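Local coordinates for protein glycoside hydrolase family 81 (Clostridium thermocellum, PDB 6FOP) that probably hydrolyses internal linkages of beta-1,3-glucans such as laminarin, at residues Gln161-Phe175 against Asp208-Tyr222. Residues are numbered along the deposited sequence; the frame is centred on the assembly and turned at random.
Sequences QCLGVTINGVNYGLF and DNTVSTLTYYKDYAY
Gln161 meets Lys218 of helix 211-220 and also Tyr222. Lys218 NZ donates to Gln161 OE1 at 3.2 Å. The ammonium nitrogen comes in well above the plane of the amide, 53° out of it. The two side chains cross at about a right angle. Gln161 NE2 is hydrogen-bonded to Glu253 OE2 and to Ala176 O. Cys162 SG then lies 4.0 Å from Lys218 CD, with Leu214 CD2 nearly as close. Gly164 offers its bare backbone to Leu214, its CA 4.0 Å from CD2. Thr166 OG1 donates to Asn171 OD1, and a water joins Thr166 OG1 to Asn209 ND2.

A type I' turn from Ile167 to Val170 closes this beta hairpin. Its strands belong to an antiparallel sheet, and helix 211-220 packs on one face of it. The helix axis runs 43° from strand 170-175.

Past the turn, Asn171 OD1 also touches Asn209 CB at 3.3 Å. Gly173 CA packs on the other methyl of Leu214, CD1. Phe175 buries more surface across the contact than any other residue. Its CG lies anti to its own carbonyl carbon (chi1 -54°), which sets one ring face against Ala221, whose CB makes a CH-pi contact 3.5 Å from the ring centroid. Gly173 C lies over the opposite face. Tyr222 OH sits near the ring plane, at its edge, 3.5 Å from Phe175 CB. Lys218 CA approaches Phe175 CE1 obliquely, at 3.5 Å.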
loop_
_atom_site.group_PDB
_atom_site.type_symbol
_atom_site.label_atom_id
_atom_site.label_comp_id
_atom_site.label_asym_id
_atom_site.label_seq_id
_atom_site.Cartn_x
_atom_site.Cartn_y
_atom_site.Cartn_z
ATOM N N GLN A 161 16.047 0.679 -38.230
ATOM C CA GLN A 161 14.756 0.858 -37.558
ATOM C C GLN A 161 14.866 1.182 -36.065
ATOM O O GLN A 161 14.027 1.901 -35.499
ATOM C CB GLN A 161 13.948 -0.413 -37.766
ATOM C CG GLN A 161 12.606 -0.278 -37.185
ATOM C CD GLN A 161 11.661 -1.369 -37.500
ATOM O OE1 GLN A 161 11.988 -2.391 -38.090
ATOM N NE2 GLN A 161 10.445 -1.159 -37.060
ATOM N N CYS A 162 15.909 0.644 -35.449
ATOM C CA CYS A 162 16.188 0.869 -34.062
ATOM C C CYS A 162 17.627 1.214 -33.861
ATOM O O CYS A 162 18.472 0.910 -34.717
ATOM C CB CYS A 162 15.732 -0.306 -33.196
ATOM S SG CYS A 162 16.839 -1.707 -33.049
ATOM N N LEU A 163 17.900 1.849 -32.718
ATOM C CA LEU A 163 19.265 2.106 -32.279
ATOM C C LEU A 163 19.451 1.494 -30.920
ATOM O O LEU A 163 18.514 1.487 -30.108
ATOM C CB LEU A 163 19.567 3.611 -32.172
ATOM C CG LEU A 163 19.369 4.457 -33.428
ATOM C CD1 LEU A 163 19.626 5.918 -33.103
ATOM C CD2 LEU A 163 20.267 4.007 -34.578
ATOM N N GLY A 164 20.629 0.948 -30.704
ATOM C CA GLY A 164 21.069 0.559 -29.371
ATOM C C GLY A 164 22.066 1.588 -28.892
ATOM O O GLY A 164 23.065 1.837 -29.580
ATOM N N VAL A 165 21.775 2.224 -27.758
ATOM C CA VAL A 165 22.598 3.292 -27.241
ATOM C C VAL A 165 22.979 3.034 -25.795
ATOM O O VAL A 165 22.305 2.290 -25.077
ATOM C CB VAL A 165 21.942 4.685 -27.397
ATOM C CG1 VAL A 165 21.605 4.935 -28.874
ATOM C CG2 VAL A 165 20.694 4.837 -26.538
ATOM N N THR A 166 24.057 3.669 -25.362
ATOM C CA THR A 166 24.506 3.609 -23.980
ATOM C C THR A 166 24.770 5.031 -23.544
ATOM O O THR A 166 25.499 5.752 -24.221
ATOM C CB THR A 166 25.757 2.757 -23.815
ATOM O OG1 THR A 166 25.591 1.495 -24.497
ATOM C CG2 THR A 166 26.044 2.504 -22.315
ATOM N N ILE A 167 24.159 5.434 -22.421
ATOM C CA ILE A 167 24.344 6.761 -21.835
ATOM C C ILE A 167 24.415 6.615 -20.329
ATOM O O ILE A 167 23.592 5.900 -19.769
ATOM C CB ILE A 167 23.243 7.741 -22.286
ATOM C CG1 ILE A 167 23.582 9.180 -21.911
ATOM C CG2 ILE A 167 21.864 7.363 -21.779
ATOM C CD1 ILE A 167 24.621 9.791 -22.812
ATOM N N ASN A 168 25.360 7.278 -19.669
ATOM C CA ASN A 168 25.531 7.128 -18.220
ATOM C C ASN A 168 25.672 5.661 -17.778
ATOM O O ASN A 168 25.231 5.287 -16.689
ATOM C CB ASN A 168 24.357 7.815 -17.472
ATOM C CG ASN A 168 24.315 9.316 -17.710
ATOM O OD1 ASN A 168 25.362 9.945 -17.868
ATOM N ND2 ASN A 168 23.122 9.898 -17.745
ATOM N N GLY A 169 26.240 4.812 -18.629
ATOM C CA GLY A 169 26.395 3.392 -18.335
ATOM C C GLY A 169 25.137 2.562 -18.467
ATOM O O GLY A 169 25.173 1.378 -18.160
ATOM N N VAL A 170 24.042 3.160 -18.956
ATOM C CA VAL A 170 22.752 2.492 -19.076
ATOM C C VAL A 170 22.484 2.241 -20.561
ATOM O O VAL A 170 22.596 3.166 -21.384
ATOM C CB VAL A 170 21.613 3.361 -18.487
ATOM C CG1 VAL A 170 20.274 2.640 -18.575
ATOM C CG2 VAL A 170 21.905 3.720 -17.033
ATOM N N ASN A 171 22.186 0.988 -20.897
ATOM C CA ASN A 171 21.846 0.606 -22.243
ATOM C C ASN A 171 20.372 0.793 -22.522
ATOM O O ASN A 171 19.533 0.415 -21.705
ATOM C CB ASN A 171 22.255 -0.852 -22.482
ATOM C CG ASN A 171 23.734 -1.062 -22.310
ATOM O OD1 ASN A 171 24.522 -0.542 -23.094
ATOM N ND2 ASN A 171 24.123 -1.764 -21.259
ATOM N N TYR A 172 20.056 1.427 -23.660
ATOM C CA TYR A 172 18.692 1.604 -24.120
ATOM C C TYR A 172 18.531 1.185 -25.564
ATOM O O TYR A 172 19.451 1.301 -26.371
ATOM C CB TYR A 172 18.257 3.063 -24.035
ATOM C CG TYR A 172 18.085 3.624 -22.658
ATOM C CD1 TYR A 172 16.873 3.517 -22.009
ATOM C CD2 TYR A 172 19.131 4.295 -22.026
ATOM C CE1 TYR A 172 16.692 4.091 -20.767
ATOM C CE2 TYR A 172 18.975 4.849 -20.763
ATOM C CZ TYR A 172 17.747 4.740 -20.140
ATOM O OH TYR A 172 17.575 5.277 -18.883
ATOM N N GLY A 173 17.312 0.754 -25.880
ATOM C CA GLY A 173 16.858 0.603 -27.248
ATOM C C GLY A 173 15.939 1.757 -27.583
ATOM O O GLY A 173 15.096 2.133 -26.765
ATOM N N LEU A 174 16.103 2.303 -28.798
ATOM C CA LEU A 174 15.214 3.336 -29.349
ATOM C C LEU A 174 14.544 2.723 -30.552
ATOM O O LEU A 174 15.230 2.324 -31.498
ATOM C CB LEU A 174 15.987 4.584 -29.733
ATOM C CG LEU A 174 16.946 5.181 -28.721
ATOM C CD1 LEU A 174 17.665 6.361 -29.338
ATOM C CD2 LEU A 174 16.222 5.594 -27.441
ATOM N N PHE A 175 13.221 2.586 -30.488
ATOM C CA PHE A 175 12.467 1.781 -31.470
ATOM C C PHE A 175 11.514 2.630 -32.268
ATOM O O PHE A 175 10.512 3.137 -31.747
ATOM C CB PHE A 175 11.691 0.666 -30.756
ATOM C CG PHE A 175 12.570 -0.188 -29.888
ATOM C CD1 PHE A 175 13.424 -1.137 -30.445
ATOM C CD2 PHE A 175 12.537 -0.070 -28.490
ATOM C CE1 PHE A 175 14.247 -1.922 -29.635
ATOM C CE2 PHE A 175 13.368 -0.847 -27.677
ATOM C CZ PHE A 175 14.204 -1.797 -28.243
ATOM N N ASP A 208 21.749 -5.308 -21.089
ATOM C CA ASP A 208 23.116 -5.464 -21.604
ATOM C C ASP A 208 23.185 -4.771 -22.960
ATOM O O ASP A 208 22.174 -4.278 -23.441
ATOM C CB ASP A 208 23.513 -6.964 -21.683
ATOM C CG ASP A 208 22.658 -7.757 -22.639
ATOM O OD1 ASP A 208 22.706 -7.452 -23.840
ATOM O OD2 ASP A 208 21.912 -8.674 -22.189
ATOM N N ASN A 209 24.375 -4.729 -23.562
ATOM C CA ASN A 209 24.573 -4.100 -24.869
ATOM C C ASN A 209 24.789 -5.097 -25.991
ATOM O O ASN A 209 25.375 -4.733 -26.998
ATOM C CB ASN A 209 25.720 -3.086 -24.833
ATOM C CG ASN A 209 27.094 -3.709 -24.578
ATOM O OD1 ASN A 209 27.248 -4.913 -24.332
ATOM N ND2 ASN A 209 28.122 -2.870 -24.684
ATOM N N THR A 210 24.265 -6.316 -25.862
ATOM C CA THR A 210 24.405 -7.280 -26.935
ATOM C C THR A 210 23.304 -7.088 -27.979
ATOM O O THR A 210 22.171 -6.690 -27.676
ATOM C CB THR A 210 24.389 -8.736 -26.428
ATOM O OG1 THR A 210 23.080 -9.114 -25.963
ATOM C CG2 THR A 210 25.437 -8.933 -25.332
ATOM N N VAL A 211 23.656 -7.449 -29.217
ATOM C CA VAL A 211 22.689 -7.369 -30.307
ATOM C C VAL A 211 21.583 -8.393 -30.103
ATOM O O VAL A 211 20.451 -8.119 -30.405
ATOM C CB VAL A 211 23.401 -7.534 -31.668
ATOM C CG1 VAL A 211 22.395 -7.599 -32.809
ATOM C CG2 VAL A 211 24.364 -6.376 -31.870
ATOM N N SER A 212 21.910 -9.562 -29.573
ATOM C CA SER A 212 20.902 -10.575 -29.284
ATOM C C SER A 212 19.791 -10.053 -28.332
ATOM O O SER A 212 18.605 -10.232 -28.587
ATOM C CB SER A 212 21.558 -11.833 -28.696
ATOM O OG SER A 212 20.545 -12.773 -28.382
ATOM N N THR A 213 20.202 -9.377 -27.264
ATOM C CA THR A 213 19.257 -8.780 -26.345
ATOM C C THR A 213 18.439 -7.695 -27.007
ATOM O O THR A 213 17.210 -7.676 -26.871
ATOM C CB THR A 213 19.975 -8.283 -25.097
ATOM O OG1 THR A 213 20.540 -9.423 -24.433
ATOM C CG2 THR A 213 19.030 -7.530 -24.151
ATOM N N LEU A 214 19.093 -6.825 -27.761
ATOM C CA LEU A 214 18.384 -5.751 -28.452
ATOM C C LEU A 214 17.343 -6.314 -29.409
ATOM O O LEU A 214 16.235 -5.793 -29.490
ATOM C CB LEU A 214 19.378 -4.877 -29.193
ATOM C CG LEU A 214 18.806 -3.706 -29.984
ATOM C CD1 LEU A 214 18.096 -2.703 -29.074
ATOM C CD2 LEU A 214 19.928 -3.025 -30.752
ATOM N N THR A 215 17.681 -7.405 -30.098
ATOM C CA THR A 215 16.747 -8.039 -31.035
ATOM C C THR A 215 15.503 -8.529 -30.298
ATOM O O THR A 215 14.387 -8.376 -30.779
ATOM C CB THR A 215 17.439 -9.214 -31.755
ATOM O OG1 THR A 215 18.599 -8.729 -32.453
ATOM C CG2 THR A 215 16.525 -9.871 -32.725
ATOM N N TYR A 216 15.693 -9.128 -29.124
ATOM C CA TYR A 216 14.556 -9.626 -28.337
ATOM C C TYR A 216 13.665 -8.480 -27.874
ATOM O O TYR A 216 12.435 -8.546 -28.004
ATOM C CB TYR A 216 15.074 -10.402 -27.138
ATOM C CG TYR A 216 13.937 -11.044 -26.355
ATOM C CD1 TYR A 216 13.352 -12.236 -26.791
ATOM C CD2 TYR A 216 13.417 -10.440 -25.208
ATOM C CE1 TYR A 216 12.295 -12.810 -26.110
ATOM C CE2 TYR A 216 12.368 -11.032 -24.510
ATOM C CZ TYR A 216 11.823 -12.209 -24.952
ATOM O OH TYR A 216 10.771 -12.757 -24.251
ATOM N N TYR A 217 14.259 -7.417 -27.365
ATOM C CA TYR A 217 13.476 -6.240 -26.944
ATOM C C TYR A 217 12.782 -5.572 -28.132
ATOM O O TYR A 217 11.643 -5.153 -28.016
ATOM C CB TYR A 217 14.313 -5.281 -26.130
ATOM C CG TYR A 217 14.472 -5.713 -24.676
ATOM C CD1 TYR A 217 15.216 -6.834 -24.332
ATOM C CD2 TYR A 217 13.868 -4.991 -23.651
ATOM C CE1 TYR A 217 15.364 -7.215 -23.007
ATOM C CE2 TYR A 217 14.008 -5.366 -22.328
ATOM C CZ TYR A 217 14.753 -6.478 -22.023
ATOM O OH TYR A 217 14.905 -6.862 -20.707
ATOM N N LYS A 218 13.435 -5.528 -29.299
ATOM C CA LYS A 218 12.784 -5.027 -30.504
ATOM C C LYS A 218 11.566 -5.849 -30.863
ATOM O O LYS A 218 10.559 -5.297 -31.298
ATOM C CB LYS A 218 13.777 -4.968 -31.667
ATOM C CG LYS A 218 13.170 -4.394 -32.932
ATOM C CD LYS A 218 14.135 -4.437 -34.099
ATOM C CE LYS A 218 13.435 -3.899 -35.346
ATOM N NZ LYS A 218 14.184 -4.134 -36.604
ATOM N N ASP A 219 11.644 -7.172 -30.670
ATOM C CA ASP A 219 10.515 -8.028 -30.991
ATOM C C ASP A 219 9.217 -7.597 -30.319
ATOM O O ASP A 219 8.149 -7.802 -30.887
ATOM C CB ASP A 219 10.771 -9.485 -30.596
ATOM C CG ASP A 219 11.740 -10.205 -31.499
ATOM O OD1 ASP A 219 11.916 -9.808 -32.655
ATOM O OD2 ASP A 219 12.301 -11.237 -31.029
ATOM N N TYR A 220 9.303 -7.068 -29.102
ATOM C CA TYR A 220 8.097 -6.642 -28.359
ATOM C C TYR A 220 7.948 -5.132 -28.213
ATOM O O TYR A 220 7.009 -4.656 -27.601
ATOM C CB TYR A 220 8.046 -7.357 -26.993
ATOM C CG TYR A 220 8.033 -8.853 -27.174
ATOM C CD1 TYR A 220 6.874 -9.514 -27.579
ATOM C CD2 TYR A 220 9.222 -9.597 -27.080
ATOM C CE1 TYR A 220 6.867 -10.883 -27.786
ATOM C CE2 TYR A 220 9.223 -10.953 -27.303
ATOM C CZ TYR A 220 8.044 -11.587 -27.663
ATOM O OH TYR A 220 8.057 -12.918 -27.880
ATOM N N ALA A 221 8.813 -4.357 -28.878
ATOM C CA ALA A 221 8.817 -2.892 -28.724
ATOM C C ALA A 221 7.598 -2.204 -29.293
ATOM O O ALA A 221 7.305 -1.048 -28.936
ATOM C CB ALA A 221 10.086 -2.269 -29.324
ATOM N N TYR A 222 6.907 -2.878 -30.205
ATOM C CA TYR A 222 5.755 -2.320 -30.872
ATOM C C TYR A 222 4.437 -2.823 -30.337
ATOM O O TYR A 222 3.399 -2.566 -30.930
ATOM C CB TYR A 222 5.897 -2.459 -32.419
ATOM C CG TYR A 222 7.240 -1.932 -32.887
ATOM C CD1 TYR A 222 7.491 -0.573 -32.899
ATOM C CD2 TYR A 222 8.274 -2.784 -33.194
ATOM C CE1 TYR A 222 8.742 -0.065 -33.260
ATOM C CE2 TYR A 222 9.533 -2.296 -33.572
ATOM C CZ TYR A 222 9.755 -0.934 -33.625
ATOM O OH TYR A 222 11.000 -0.465 -33.989
HETATM O O HOH W 1 27.886 0.179 -25.273
#